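PDB 3VGP: transmembrane oligosaccharyl transferase, putative from Archaeoglobus fulgidus, which probably belongs to the oligosaccharyl transferase family of membrane proteins and is represented here by its C-terminal globular domain. Local coordinates for residues K9-W14 and K151-V156; K30-V35 and A81-V86; K67-K72 and V89-E94; T145-V150 and F159-S164; G61-A66 and M109-Y114. The protein carries 1 engineered substitution. All coordinates share one frame; numbering follows the deposited sequence.

Contact 1 of 5, residues K9-W14 and K151-V156; sequences KEALEW and KEFGDV
Phe153 sits in the middle of this contact, its ring laid against the helical turn Glu10-Trp14. Ala11 CB lies 3.6 Å from Phe153 CD2 and also touches Val156 CG1, and the helix backbone passes over one face of the ring, with Ala11 N 4.0 Å above the ring plane, displaced toward the rim, and Glu10 O close by over the same face. Farther along the ring, Phe153 CZ meets Trp14 CB at 3.7 Å. The two aromatic planes are inclined by 56°, an oblique meeting that is neither stacked nor edge-to-face. Lys151 approaches the indole with its methylenes: CG stands over the five-membered ring of Trp14, 4.0 Å from its centroid and 13° off the normal, a CH-pi contact. The bend at chi2 (70°) then turns CD and CE along the indole, and Lys151 CE comes within 3.6 Å of Trp14 NE1. A water in the indole plane accepts from both Trp14 NE1 (3.2 Å) and Lys151 NZ (2.8 Å), tying the polar ends together.

In the next shell, Ile158 of strand 156-161 touches Ala11, Trp14 and Phe153. Reciprocal backbone bonds between Phe153 and Val156 close a type II' turn through Gly154 and Asp155, whose OD2 accepts from Asp93 N. The arrangement is that of a helix running roughly antiparallel to a hairpin strand and packed beside its two-residue turn.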
# COMPACT_ATOMS: atom_id res chain seq x y z
N LYS A 9 0.37 -13.14 5.29
CA LYS A 9 0.62 -14.27 4.40
C LYS A 9 -0.68 -14.71 3.73
O LYS A 9 -0.69 -15.03 2.55
CB LYS A 9 1.24 -15.44 5.17
CG LYS A 9 2.68 -15.18 5.60
CD LYS A 9 3.27 -16.38 6.33
CE LYS A 9 4.73 -16.15 6.70
NZ LYS A 9 5.32 -17.31 7.43
N GLU A 10 -1.77 -14.71 4.51
CA GLU A 10 -3.09 -15.08 4.01
C GLU A 10 -3.57 -14.09 2.96
O GLU A 10 -4.11 -14.47 1.92
CB GLU A 10 -4.11 -15.10 5.15
CG GLU A 10 -4.36 -16.45 5.79
CD GLU A 10 -5.47 -16.38 6.82
OE1 GLU A 10 -5.22 -15.88 7.94
OE2 GLU A 10 -6.60 -16.82 6.51
N ALA A 11 -3.41 -12.80 3.26
CA ALA A 11 -3.82 -11.75 2.34
C ALA A 11 -3.05 -11.89 1.03
O ALA A 11 -3.63 -11.81 -0.05
CB ALA A 11 -3.57 -10.39 2.97
N LEU A 12 -1.74 -12.09 1.13
CA LEU A 12 -0.91 -12.23 -0.06
C LEU A 12 -1.31 -13.46 -0.87
O LEU A 12 -1.24 -13.44 -2.09
CB LEU A 12 0.57 -12.31 0.33
CG LEU A 12 1.21 -10.96 0.66
CD1 LEU A 12 2.53 -11.16 1.38
CD2 LEU A 12 1.40 -10.16 -0.62
N GLU A 13 -1.74 -14.52 -0.18
CA GLU A 13 -2.16 -15.74 -0.86
C GLU A 13 -3.50 -15.55 -1.56
O GLU A 13 -3.74 -16.10 -2.63
CB GLU A 13 -2.26 -16.90 0.14
CG GLU A 13 -2.70 -18.22 -0.46
CD GLU A 13 -1.89 -18.60 -1.70
OE1 GLU A 13 -0.64 -18.54 -1.64
OE2 GLU A 13 -2.50 -18.95 -2.72
N TRP A 14 -4.39 -14.77 -0.94
CA TRP A 14 -5.70 -14.50 -1.53
C TRP A 14 -5.52 -13.69 -2.81
O TRP A 14 -6.21 -13.93 -3.81
CB TRP A 14 -6.56 -13.70 -0.55
CG TRP A 14 -7.94 -13.42 -1.06
CD1 TRP A 14 -9.05 -14.21 -0.92
CD2 TRP A 14 -8.35 -12.28 -1.82
NE1 TRP A 14 -10.13 -13.62 -1.55
CE2 TRP A 14 -9.73 -12.44 -2.11
CE3 TRP A 14 -7.69 -11.13 -2.28
CZ2 TRP A 14 -10.45 -11.49 -2.84
CZ3 TRP A 14 -8.41 -10.19 -3.01
CH2 TRP A 14 -9.78 -10.38 -3.29
N LYS A 151 -11.53 -7.18 0.82
CA LYS A 151 -11.18 -8.30 1.68
C LYS A 151 -10.42 -7.83 2.92
O LYS A 151 -9.74 -6.81 2.88
CB LYS A 151 -10.32 -9.31 0.90
CG LYS A 151 -10.48 -10.76 1.33
CD LYS A 151 -11.84 -11.32 0.94
CE LYS A 151 -12.02 -12.74 1.44
NZ LYS A 151 -13.32 -13.33 1.02
N GLU A 152 -10.55 -8.59 4.00
CA GLU A 152 -9.88 -8.26 5.25
C GLU A 152 -9.40 -9.53 5.95
O GLU A 152 -10.10 -10.54 5.98
CB GLU A 152 -10.82 -7.51 6.19
CG GLU A 152 -11.08 -6.07 5.80
CD GLU A 152 -11.89 -5.34 6.85
OE1 GLU A 152 -13.07 -5.69 7.04
OE2 GLU A 152 -11.35 -4.42 7.50
N PHE A 153 -8.20 -9.46 6.50
CA PHE A 153 -7.60 -10.58 7.22
C PHE A 153 -7.01 -9.96 8.47
O PHE A 153 -5.89 -9.45 8.45
CB PHE A 153 -6.49 -11.22 6.36
CG PHE A 153 -7.00 -11.89 5.12
CD1 PHE A 153 -7.51 -13.19 5.16
CD2 PHE A 153 -7.00 -11.22 3.90
CE1 PHE A 153 -8.01 -13.80 4.01
CE2 PHE A 153 -7.50 -11.82 2.74
CZ PHE A 153 -8.00 -13.12 2.80
N GLY A 154 -7.77 -9.99 9.56
CA GLY A 154 -7.31 -9.36 10.78
C GLY A 154 -7.45 -7.87 10.51
O GLY A 154 -8.53 -7.41 10.16
N ASP A 155 -6.36 -7.11 10.65
CA ASP A 155 -6.43 -5.68 10.37
C ASP A 155 -5.80 -5.36 9.03
O ASP A 155 -5.62 -4.19 8.68
CB ASP A 155 -5.76 -4.86 11.48
CG ASP A 155 -4.33 -5.28 11.74
OD1 ASP A 155 -4.13 -6.35 12.35
OD2 ASP A 155 -3.41 -4.55 11.32
N VAL A 156 -5.45 -6.40 8.28
CA VAL A 156 -4.88 -6.22 6.95
C VAL A 156 -6.07 -6.03 6.02
O VAL A 156 -6.93 -6.91 5.91
CB VAL A 156 -4.07 -7.46 6.50
CG1 VAL A 156 -3.46 -7.22 5.13
CG2 VAL A 156 -2.98 -7.77 7.51
O HOH W 1 -13.28 -14.12 -1.68

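Contact 2 of 5, residues K30-V35 and A81-V86; sequences KPEYSV and AKKRGV
Pro31 and Gly85 bring their backbones together, CA to CA 4.5 Å, where Gly85 ends the helix in a Schellman motif, and the approach persists to Ser34 and Val86, whose CA atoms are 4.3 Å apart. Tyr33 N gives a weak but straight bond to Arg84 O (3.4 Å). Glu32 grips the guanidinium from its edge: Arg84 NH1 to Glu32 OE2 is a salt bridge of 3.0 Å with an angle of 154° at the hydrogen, on the syn side of the carboxylate, while the bond to OE1 is weak. Arg84 CB lies over the face of the Tyr33 ring, 4.2 Å from the centroid; beyond it the bend at chi2 (-59°) turns the chain toward Glu32. Val86 CG2 meets Tyr33 CE2 obliquely at 3.6 Å. Asp64 of helix 58-69 bonds both Tyr33 OH and Arg84 NE, which fixes the two polar ends relative to each other. The loop thus closes over the C-terminal end of helix 74-84, and Ser34 pairs by backbone with Ala52 and Tyr88 as the chain enters strand 35-36.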
# COMPACT_ATOMS: atom_id res chain seq x y z
N LYS A 30 0.67 -6.45 -19.46
CA LYS A 30 0.70 -6.69 -18.03
C LYS A 30 1.20 -5.48 -17.25
O LYS A 30 2.16 -4.83 -17.64
CB LYS A 30 1.59 -7.90 -17.74
CG LYS A 30 1.40 -8.49 -16.36
CD LYS A 30 2.12 -9.82 -16.21
CE LYS A 30 1.74 -10.51 -14.90
NZ LYS A 30 2.39 -11.84 -14.76
N PRO A 31 0.55 -5.16 -16.12
CA PRO A 31 0.92 -4.02 -15.27
C PRO A 31 2.36 -4.11 -14.77
O PRO A 31 2.93 -5.20 -14.70
CB PRO A 31 -0.08 -4.12 -14.11
CG PRO A 31 -1.28 -4.74 -14.75
CD PRO A 31 -0.66 -5.83 -15.60
N GLU A 32 2.95 -2.96 -14.42
CA GLU A 32 4.32 -2.96 -13.91
C GLU A 32 4.32 -3.91 -12.72
O GLU A 32 5.25 -4.70 -12.54
CB GLU A 32 4.74 -1.55 -13.48
CG GLU A 32 4.86 -0.58 -14.65
CD GLU A 32 5.66 0.65 -14.29
OE1 GLU A 32 6.82 0.49 -13.85
OE2 GLU A 32 5.14 1.77 -14.45
N TYR A 33 3.28 -3.81 -11.89
CA TYR A 33 3.10 -4.72 -10.77
C TYR A 33 1.65 -4.63 -10.30
O TYR A 33 0.97 -3.63 -10.53
CB TYR A 33 4.09 -4.48 -9.62
CG TYR A 33 4.12 -3.12 -8.97
CD1 TYR A 33 4.92 -2.10 -9.48
CD2 TYR A 33 3.41 -2.88 -7.80
CE1 TYR A 33 5.01 -0.87 -8.83
CE2 TYR A 33 3.49 -1.65 -7.14
CZ TYR A 33 4.30 -0.65 -7.66
OH TYR A 33 4.38 0.56 -7.01
N SER A 34 1.17 -5.69 -9.67
CA SER A 34 -0.22 -5.79 -9.25
C SER A 34 -0.60 -5.36 -7.85
O SER A 34 -1.73 -4.92 -7.62
CB SER A 34 -0.70 -7.23 -9.43
OG SER A 34 -0.59 -7.63 -10.79
N VAL A 35 0.33 -5.48 -6.91
CA VAL A 35 0.03 -5.15 -5.53
C VAL A 35 0.89 -4.02 -4.97
O VAL A 35 2.11 -4.04 -5.09
CB VAL A 35 0.22 -6.39 -4.62
CG1 VAL A 35 -0.11 -6.04 -3.17
CG2 VAL A 35 -0.65 -7.53 -5.13
N ALA A 81 -1.22 4.78 -8.79
CA ALA A 81 -1.74 3.44 -8.98
C ALA A 81 -2.00 3.12 -10.45
O ALA A 81 -1.71 2.02 -10.92
CB ALA A 81 -3.03 3.27 -8.16
N LYS A 82 -2.56 4.09 -11.18
CA LYS A 82 -2.84 3.88 -12.60
C LYS A 82 -1.56 3.68 -13.38
O LYS A 82 -1.47 2.79 -14.24
CB LYS A 82 -3.61 5.07 -13.18
CG LYS A 82 -5.00 5.29 -12.60
CD LYS A 82 -5.91 4.09 -12.83
CE LYS A 82 -7.33 4.39 -12.34
NZ LYS A 82 -8.23 3.21 -12.43
N LYS A 83 -0.55 4.50 -13.08
CA LYS A 83 0.73 4.42 -13.76
C LYS A 83 1.34 3.03 -13.66
O LYS A 83 1.84 2.49 -14.65
CB LYS A 83 1.70 5.45 -13.16
CG LYS A 83 3.08 5.46 -13.80
CD LYS A 83 3.99 6.48 -13.13
CE LYS A 83 3.39 7.88 -13.19
NZ LYS A 83 4.27 8.89 -12.55
N ARG A 84 1.29 2.43 -12.48
CA ARG A 84 1.86 1.10 -12.29
C ARG A 84 0.92 -0.04 -12.64
O ARG A 84 1.34 -1.19 -12.67
CB ARG A 84 2.33 0.93 -10.84
CG ARG A 84 3.29 2.00 -10.35
CD ARG A 84 4.56 2.07 -11.19
NE ARG A 84 5.47 3.06 -10.62
CZ ARG A 84 6.54 3.55 -11.24
NH1 ARG A 84 6.86 3.14 -12.46
NH2 ARG A 84 7.29 4.46 -10.62
N GLY A 85 -0.35 0.28 -12.89
CA GLY A 85 -1.32 -0.75 -13.23
C GLY A 85 -1.72 -1.64 -12.06
O GLY A 85 -2.20 -2.76 -12.24
N VAL A 86 -1.52 -1.13 -10.85
CA VAL A 86 -1.85 -1.85 -9.63
C VAL A 86 -3.33 -2.18 -9.55
O VAL A 86 -4.18 -1.36 -9.87
CB VAL A 86 -1.45 -1.00 -8.39
CG1 VAL A 86 -2.17 -1.50 -7.15
CG2 VAL A 86 0.05 -1.06 -8.19
O HOH W 2 1.59 -0.41 -15.64

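Contact 3 of 5, residues K67-K72 and V89-E94; sequences KFFTAK and VVTADE
Phe69 overlaps strand 89-91 with the outer part of its ring, CE1 lying obliquely 3.9 Å from Val89 CG1 and 3.9 Å from Thr91 CG2. Its CZ reaches further, to 3.6 Å from Val90 O, a carbonyl oxygen at the ring edge, near its plane. The ring therefore bridges two side chains that leave the strand two residues apart and touches the backbone between them.

Phe68 CG is anti to the backbone N (chi1 175°), which sends the ring straight at the strand, and Val89 comes to meet it from the opposite direction. Both valine methyls are engaged: Phe68 CE2 is 3.6 Å from Val89 CG1, and Phe68 CZ is 3.8 Å from Val89 CG2. One methyl, CG1, thus serves both phenylalanines. The only polar atom of a touching side chain, Thr91 OG1, is bonded to His137 ND1.

Ala77 of helix 74-84 backs Phe68. No hydrogen bond crosses the contact, which is apolar apart from the ring edge of Phe69 against Val90 O. Strand 88-91 is an inner strand of the mixed sheet, with helix 58-69 on one face and helix 6-20, through Trp8 and Met15 against Val90, on the other, as in a three-layer alpha/beta/alpha arrangement.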
# COMPACT_ATOMS: atom_id res chain seq x y z
N LYS A 67 4.53 7.76 -1.58
CA LYS A 67 3.90 8.89 -2.24
C LYS A 67 2.39 8.69 -2.31
O LYS A 67 1.61 9.63 -2.17
CB LYS A 67 4.46 9.06 -3.66
CG LYS A 67 5.91 9.53 -3.73
CD LYS A 67 6.07 10.97 -3.29
CE LYS A 67 7.49 11.46 -3.53
NZ LYS A 67 7.70 12.87 -3.09
N PHE A 68 1.99 7.44 -2.54
CA PHE A 68 0.58 7.10 -2.64
C PHE A 68 -0.11 7.26 -1.29
O PHE A 68 -1.13 7.94 -1.18
CB PHE A 68 0.44 5.65 -3.12
CG PHE A 68 -0.97 5.14 -3.13
CD1 PHE A 68 -1.75 5.23 -4.28
CD2 PHE A 68 -1.52 4.56 -1.99
CE1 PHE A 68 -3.06 4.76 -4.29
CE2 PHE A 68 -2.83 4.08 -2.00
CZ PHE A 68 -3.60 4.18 -3.15
N PHE A 69 0.45 6.64 -0.25
CA PHE A 69 -0.15 6.71 1.07
C PHE A 69 -0.19 8.11 1.67
O PHE A 69 -1.17 8.46 2.33
CB PHE A 69 0.56 5.74 2.03
CG PHE A 69 0.24 4.28 1.77
CD1 PHE A 69 -1.07 3.88 1.51
CD2 PHE A 69 1.25 3.32 1.80
CE1 PHE A 69 -1.38 2.53 1.29
CE2 PHE A 69 0.96 1.97 1.58
CZ PHE A 69 -0.36 1.57 1.33
N THR A 70 0.85 8.90 1.44
CA THR A 70 0.89 10.26 1.99
C THR A 70 0.18 11.32 1.15
O THR A 70 0.12 12.49 1.55
CB THR A 70 2.36 10.71 2.23
OG1 THR A 70 3.10 10.66 1.01
CG2 THR A 70 3.02 9.81 3.25
N ALA A 71 -0.37 10.92 0.01
CA ALA A 71 -1.09 11.87 -0.84
C ALA A 71 -2.27 12.46 -0.07
O ALA A 71 -2.93 11.75 0.69
CB ALA A 71 -1.58 11.19 -2.11
N LYS A 72 -2.53 13.75 -0.28
CA LYS A 72 -3.64 14.42 0.39
C LYS A 72 -4.90 14.37 -0.48
O LYS A 72 -6.02 14.50 0.03
CB LYS A 72 -3.28 15.87 0.69
CG LYS A 72 -2.21 16.03 1.76
CD LYS A 72 -2.72 15.56 3.12
CE LYS A 72 -1.65 15.67 4.20
NZ LYS A 72 -1.20 17.08 4.41
N VAL A 89 -4.36 -2.54 -3.38
CA VAL A 89 -3.62 -1.69 -2.45
C VAL A 89 -3.92 -2.32 -1.09
O VAL A 89 -5.08 -2.60 -0.78
CB VAL A 89 -4.13 -0.23 -2.47
CG1 VAL A 89 -3.45 0.56 -1.37
CG2 VAL A 89 -3.84 0.40 -3.82
N VAL A 90 -2.89 -2.54 -0.29
CA VAL A 90 -3.09 -3.18 1.01
C VAL A 90 -2.63 -2.31 2.17
O VAL A 90 -1.54 -1.75 2.13
CB VAL A 90 -2.34 -4.52 1.07
CG1 VAL A 90 -2.72 -5.28 2.33
CG2 VAL A 90 -2.66 -5.35 -0.17
N THR A 91 -3.46 -2.23 3.20
CA THR A 91 -3.13 -1.44 4.39
C THR A 91 -3.20 -2.35 5.62
O THR A 91 -3.61 -3.50 5.53
CB THR A 91 -4.10 -0.25 4.59
OG1 THR A 91 -5.43 -0.73 4.84
CG2 THR A 91 -4.12 0.63 3.33
N ALA A 92 -2.77 -1.82 6.77
CA ALA A 92 -2.79 -2.57 8.02
C ALA A 92 -2.60 -1.55 9.14
O ALA A 92 -2.13 -0.44 8.90
CB ALA A 92 -1.66 -3.60 8.05
N ASP A 93 -2.96 -1.92 10.37
CA ASP A 93 -2.82 -0.97 11.47
C ASP A 93 -1.40 -0.45 11.60
O ASP A 93 -1.19 0.73 11.91
CB ASP A 93 -3.23 -1.61 12.81
CG ASP A 93 -4.72 -1.82 12.94
OD1 ASP A 93 -5.49 -1.18 12.19
OD2 ASP A 93 -5.13 -2.62 13.82
N GLU A 94 -0.42 -1.32 11.37
CA GLU A 94 0.99 -0.96 11.50
C GLU A 94 1.46 0.27 10.72
O GLU A 94 2.39 0.94 11.15
CB GLU A 94 1.89 -2.15 11.13
CG GLU A 94 1.79 -2.59 9.68
CD GLU A 94 2.84 -3.63 9.31
OE1 GLU A 94 2.85 -4.06 8.13
OE2 GLU A 94 3.64 -4.01 10.19

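Contact 4 of 5, residues T145-V150 and F159-S164; sequences THFRLV and FEVVGS
Phe159 can be followed along Leu149 atom by atom. Its CB lies 3.8 Å from Arg148 O. CD1 comes next, 3.7 Å from Leu149 CA, then CE1, 3.8 Å from Leu149 CB, and at the tip CZ is near Leu149 CD1. That methyl sits over the ring face, 4.0 Å from the centroid and 18° off the normal, a CH-pi contact.

These two residues form a non-hydrogen-bonded antiparallel pair, as do Phe147 and Val161, whose side chains lie side by side on the same face, Phe147 CE1 to Val161 CG2 4.1 Å. Between them Arg148 and Glu160 make the hydrogen-bonded pair. Glu160 N to Arg148 O is 2.8 Å, and Arg148 N to Glu160 O, lying in the carbonyl plane, is 3.0 Å. A third bond, Val162 N to His146 O (2.8 Å), is less regular, its donor standing 48° above the carbonyl plane. On the opposite face Val150 CG1 packs against Glu160 CB, and Glu160 OE2 forms a salt bridge with Arg87 NE.

The contact lies at the open end of the hairpin of strands 147-153 and 156-161. Strand 88-91 flanks it through Val89, and Ile78 and Lys82 of helix 74-84 touch Val161.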
# COMPACT_ATOMS: atom_id res chain seq x y z
N THR A 145 -13.66 7.42 -4.35
CA THR A 145 -14.38 6.94 -5.52
C THR A 145 -13.63 5.91 -6.36
O THR A 145 -14.25 5.17 -7.13
CB THR A 145 -14.77 8.11 -6.45
OG1 THR A 145 -13.59 8.64 -7.08
CG2 THR A 145 -15.44 9.22 -5.66
N HIS A 146 -12.31 5.85 -6.22
CA HIS A 146 -11.52 4.92 -7.02
C HIS A 146 -10.99 3.70 -6.28
O HIS A 146 -10.21 2.93 -6.84
CB HIS A 146 -10.33 5.67 -7.64
CG HIS A 146 -10.73 6.81 -8.53
ND1 HIS A 146 -11.40 6.63 -9.72
CD2 HIS A 146 -10.58 8.14 -8.38
CE1 HIS A 146 -11.64 7.80 -10.27
NE2 HIS A 146 -11.15 8.74 -9.48
N PHE A 147 -11.43 3.51 -5.04
CA PHE A 147 -10.97 2.37 -4.25
C PHE A 147 -12.11 1.71 -3.51
O PHE A 147 -12.96 2.38 -2.93
CB PHE A 147 -9.91 2.84 -3.25
CG PHE A 147 -8.74 3.52 -3.90
CD1 PHE A 147 -7.68 2.77 -4.40
CD2 PHE A 147 -8.71 4.90 -4.05
CE1 PHE A 147 -6.62 3.38 -5.05
CE2 PHE A 147 -7.65 5.52 -4.70
CZ PHE A 147 -6.60 4.77 -5.20
N ARG A 148 -12.13 0.38 -3.54
CA ARG A 148 -13.17 -0.40 -2.88
C ARG A 148 -12.58 -1.47 -1.96
O ARG A 148 -11.74 -2.26 -2.38
CB ARG A 148 -14.05 -1.06 -3.94
CG ARG A 148 -15.10 -2.02 -3.40
CD ARG A 148 -15.89 -2.66 -4.55
NE ARG A 148 -16.95 -3.52 -4.04
CZ ARG A 148 -17.79 -4.21 -4.81
NH1 ARG A 148 -17.70 -4.14 -6.13
NH2 ARG A 148 -18.73 -4.97 -4.25
N LEU A 149 -13.01 -1.50 -0.70
CA LEU A 149 -12.54 -2.52 0.23
C LEU A 149 -13.17 -3.84 -0.21
O LEU A 149 -14.39 -3.95 -0.30
CB LEU A 149 -12.97 -2.19 1.66
CG LEU A 149 -12.60 -3.23 2.72
CD1 LEU A 149 -11.08 -3.33 2.84
CD2 LEU A 149 -13.21 -2.83 4.05
N VAL A 150 -12.33 -4.83 -0.50
CA VAL A 150 -12.83 -6.13 -0.95
C VAL A 150 -12.51 -7.32 -0.07
O VAL A 150 -13.14 -8.38 -0.20
CB VAL A 150 -12.35 -6.46 -2.39
CG1 VAL A 150 -12.94 -5.47 -3.37
CG2 VAL A 150 -10.83 -6.43 -2.45
N PHE A 159 -7.76 -3.43 -0.78
CA PHE A 159 -8.60 -2.54 -1.57
C PHE A 159 -8.35 -2.80 -3.04
O PHE A 159 -7.21 -3.00 -3.46
CB PHE A 159 -8.26 -1.08 -1.26
CG PHE A 159 -8.55 -0.68 0.16
CD1 PHE A 159 -9.78 -0.14 0.51
CD2 PHE A 159 -7.59 -0.84 1.15
CE1 PHE A 159 -10.05 0.23 1.82
CE2 PHE A 159 -7.85 -0.48 2.47
CZ PHE A 159 -9.08 0.06 2.81
N GLU A 160 -9.41 -2.81 -3.83
CA GLU A 160 -9.25 -3.00 -5.26
C GLU A 160 -9.38 -1.64 -5.93
O GLU A 160 -10.22 -0.82 -5.56
CB GLU A 160 -10.32 -3.96 -5.80
CG GLU A 160 -10.19 -4.25 -7.30
CD GLU A 160 -11.05 -5.43 -7.74
OE1 GLU A 160 -12.22 -5.50 -7.31
OE2 GLU A 160 -10.55 -6.27 -8.51
N VAL A 161 -8.52 -1.39 -6.91
CA VAL A 161 -8.56 -0.14 -7.64
C VAL A 161 -9.71 -0.22 -8.64
O VAL A 161 -9.76 -1.14 -9.45
CB VAL A 161 -7.24 0.09 -8.40
CG1 VAL A 161 -7.30 1.40 -9.17
CG2 VAL A 161 -6.09 0.12 -7.41
N VAL A 162 -10.63 0.72 -8.56
CA VAL A 162 -11.79 0.74 -9.45
C VAL A 162 -11.39 1.26 -10.82
O VAL A 162 -11.00 2.42 -10.96
CB VAL A 162 -12.91 1.63 -8.87
CG1 VAL A 162 -14.12 1.61 -9.79
CG2 VAL A 162 -13.29 1.16 -7.49
N GLY A 163 -11.50 0.40 -11.82
CA GLY A 163 -11.15 0.80 -13.17
C GLY A 163 -9.76 0.35 -13.59
O GLY A 163 -9.24 0.81 -14.60
N SER A 164 -9.16 -0.55 -12.82
CA SER A 164 -7.83 -1.05 -13.14
C SER A 164 -7.89 -2.14 -14.21
O SER A 164 -6.81 -2.66 -14.57
CB SER A 164 -7.14 -1.58 -11.89
OG SER A 164 -7.91 -2.59 -11.27
OXT SER A 164 -9.00 -2.46 -14.67

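Contact 5 of 5, residues G61-A66 and M109-Y114; sequences GAVDAA and MRIAGY
Ile111 and Val63 cross obliquely, and the isoleucine methyl CG2 does most of the touching. With CG1 turned beside the backbone N (chi1 -65°), CG2 stands anti to that N and is directed at the helical turn formed by Ala62, Val63 and Ala66. It rests 3.8 Å from Ala66 CB, 4.0 Å from Val63 CG2 and 3.8 Å from Ala62 O, so a single methyl meets the side chains of Val63 and Ala66 and the Ala62 backbone, with Ala62 CB a little farther off.

Ala66 is the second centre. Its CB is directed toward the other segment and lies 3.8 Å from Ala112 CB, with Ala112 N 3.7 Å from the same Ala66 CB. Such small side chains allow the backbones to come close: the CA atoms of Ala66 and Ala112 are 5.0 Å apart.

The chain is turned away just beyond this point by a Schellman motif. Tyr114 N bonds to Met109 O (2.9 Å) and Gly113 N to Arg110 O, the glycine having a phi of 100°. Tyr114 makes a T-shaped pair with Phe127 of helix 121-129.

Lys67 NZ, on the next residue of helix 58-69, donates a hydrogen bond to Ala112 O. No hydrogen bond or charge pair joins the two segments themselves; their contact is methyl against methyl and backbone, which implies reliance on close shape fit and apolar burial.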
# COMPACT_ATOMS: atom_id res chain seq x y z
N GLY A 61 9.45 0.73 -5.49
CA GLY A 61 8.18 0.30 -4.93
C GLY A 61 7.89 1.01 -3.63
O GLY A 61 6.73 1.35 -3.34
N ALA A 62 8.93 1.25 -2.84
CA ALA A 62 8.76 1.93 -1.55
C ALA A 62 8.36 3.38 -1.77
O ALA A 62 7.47 3.90 -1.10
CB ALA A 62 10.07 1.85 -0.75
N VAL A 63 9.03 4.05 -2.71
CA VAL A 63 8.72 5.44 -2.99
C VAL A 63 7.30 5.53 -3.54
O VAL A 63 6.56 6.43 -3.18
CB VAL A 63 9.71 6.04 -4.00
CG1 VAL A 63 9.25 7.44 -4.40
CG2 VAL A 63 11.09 6.11 -3.37
N ASP A 64 6.94 4.60 -4.42
CA ASP A 64 5.58 4.59 -4.98
C ASP A 64 4.56 4.51 -3.85
O ASP A 64 3.63 5.31 -3.79
CB ASP A 64 5.34 3.36 -5.88
CG ASP A 64 6.04 3.45 -7.23
OD1 ASP A 64 6.50 4.54 -7.61
OD2 ASP A 64 6.09 2.41 -7.91
N ALA A 65 4.74 3.54 -2.97
CA ALA A 65 3.80 3.35 -1.87
C ALA A 65 3.76 4.54 -0.91
O ALA A 65 2.69 4.95 -0.47
CB ALA A 65 4.14 2.07 -1.10
N ALA A 66 4.92 5.11 -0.61
CA ALA A 66 4.97 6.26 0.30
C ALA A 66 4.27 7.48 -0.31
O ALA A 66 3.49 8.16 0.36
CB ALA A 66 6.42 6.59 0.65
N MSE A 109 6.55 8.45 5.75
CA MSE A 109 6.68 9.89 5.52
C MSE A 109 8.10 10.26 5.08
O MSE A 109 8.27 11.05 4.16
CB MSE A 109 6.31 10.67 6.79
CG MSE A 109 4.83 10.68 7.10
SE MSE A 109 4.41 11.94 8.50
CE MSE A 109 4.70 13.56 7.49
N ARG A 110 9.10 9.68 5.73
CA ARG A 110 10.49 9.96 5.38
C ARG A 110 10.80 9.58 3.94
O ARG A 110 11.41 10.35 3.20
CB ARG A 110 11.47 9.22 6.30
CG ARG A 110 11.39 9.63 7.76
CD ARG A 110 12.64 9.22 8.53
NE ARG A 110 12.48 9.44 9.96
CZ ARG A 110 11.80 8.63 10.76
NH1 ARG A 110 11.22 7.54 10.28
NH2 ARG A 110 11.69 8.91 12.06
N ILE A 111 10.37 8.38 3.54
CA ILE A 111 10.60 7.90 2.18
C ILE A 111 9.89 8.79 1.16
O ILE A 111 10.37 8.98 0.04
CB ILE A 111 10.12 6.44 2.02
CG1 ILE A 111 10.96 5.52 2.90
CG2 ILE A 111 10.21 6.01 0.56
CD1 ILE A 111 12.44 5.53 2.58
N ALA A 112 8.75 9.35 1.56
CA ALA A 112 7.99 10.24 0.69
C ALA A 112 8.65 11.61 0.60
O ALA A 112 8.22 12.46 -0.18
CB ALA A 112 6.56 10.38 1.20
N GLY A 113 9.68 11.82 1.41
CA GLY A 113 10.39 13.09 1.39
C GLY A 113 10.04 14.10 2.47
O GLY A 113 10.47 15.25 2.41
N TYR A 114 9.26 13.68 3.46
CA TYR A 114 8.89 14.59 4.54
C TYR A 114 9.88 14.50 5.69
O TYR A 114 10.39 13.43 6.01
CB TYR A 114 7.47 14.27 5.04
CG TYR A 114 6.39 14.52 4.01
CD1 TYR A 114 5.92 15.80 3.76
CD2 TYR A 114 5.85 13.46 3.28
CE1 TYR A 114 4.94 16.03 2.79
CE2 TYR A 114 4.88 13.68 2.31
CZ TYR A 114 4.42 14.96 2.08
OH TYR A 114 3.45 15.17 1.12

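The sheet joins three of the contacts: contacts 1 and 4 use strand 147-153, and contact 3 uses strand 88-91, whose neighbour is strand 156-161. A backbone hydrogen bond from Phe159 N to Val89 O (2.8 Å) joins contacts 3 and 4. Helix 58-69 carries contacts 3 and 5, whose centres are about 10 Å apart, while contact 1 lies on the far side of the chain's centre from contact 5, about 23 Å away. Contact 2 meets contact 5 through Asp64. In sequence, contact 1 encloses contacts 2, 3 and 5, and contact 4 crosses it. The C-terminal hairpin therefore packs back on the first helix, tying the ends of the domain to one core.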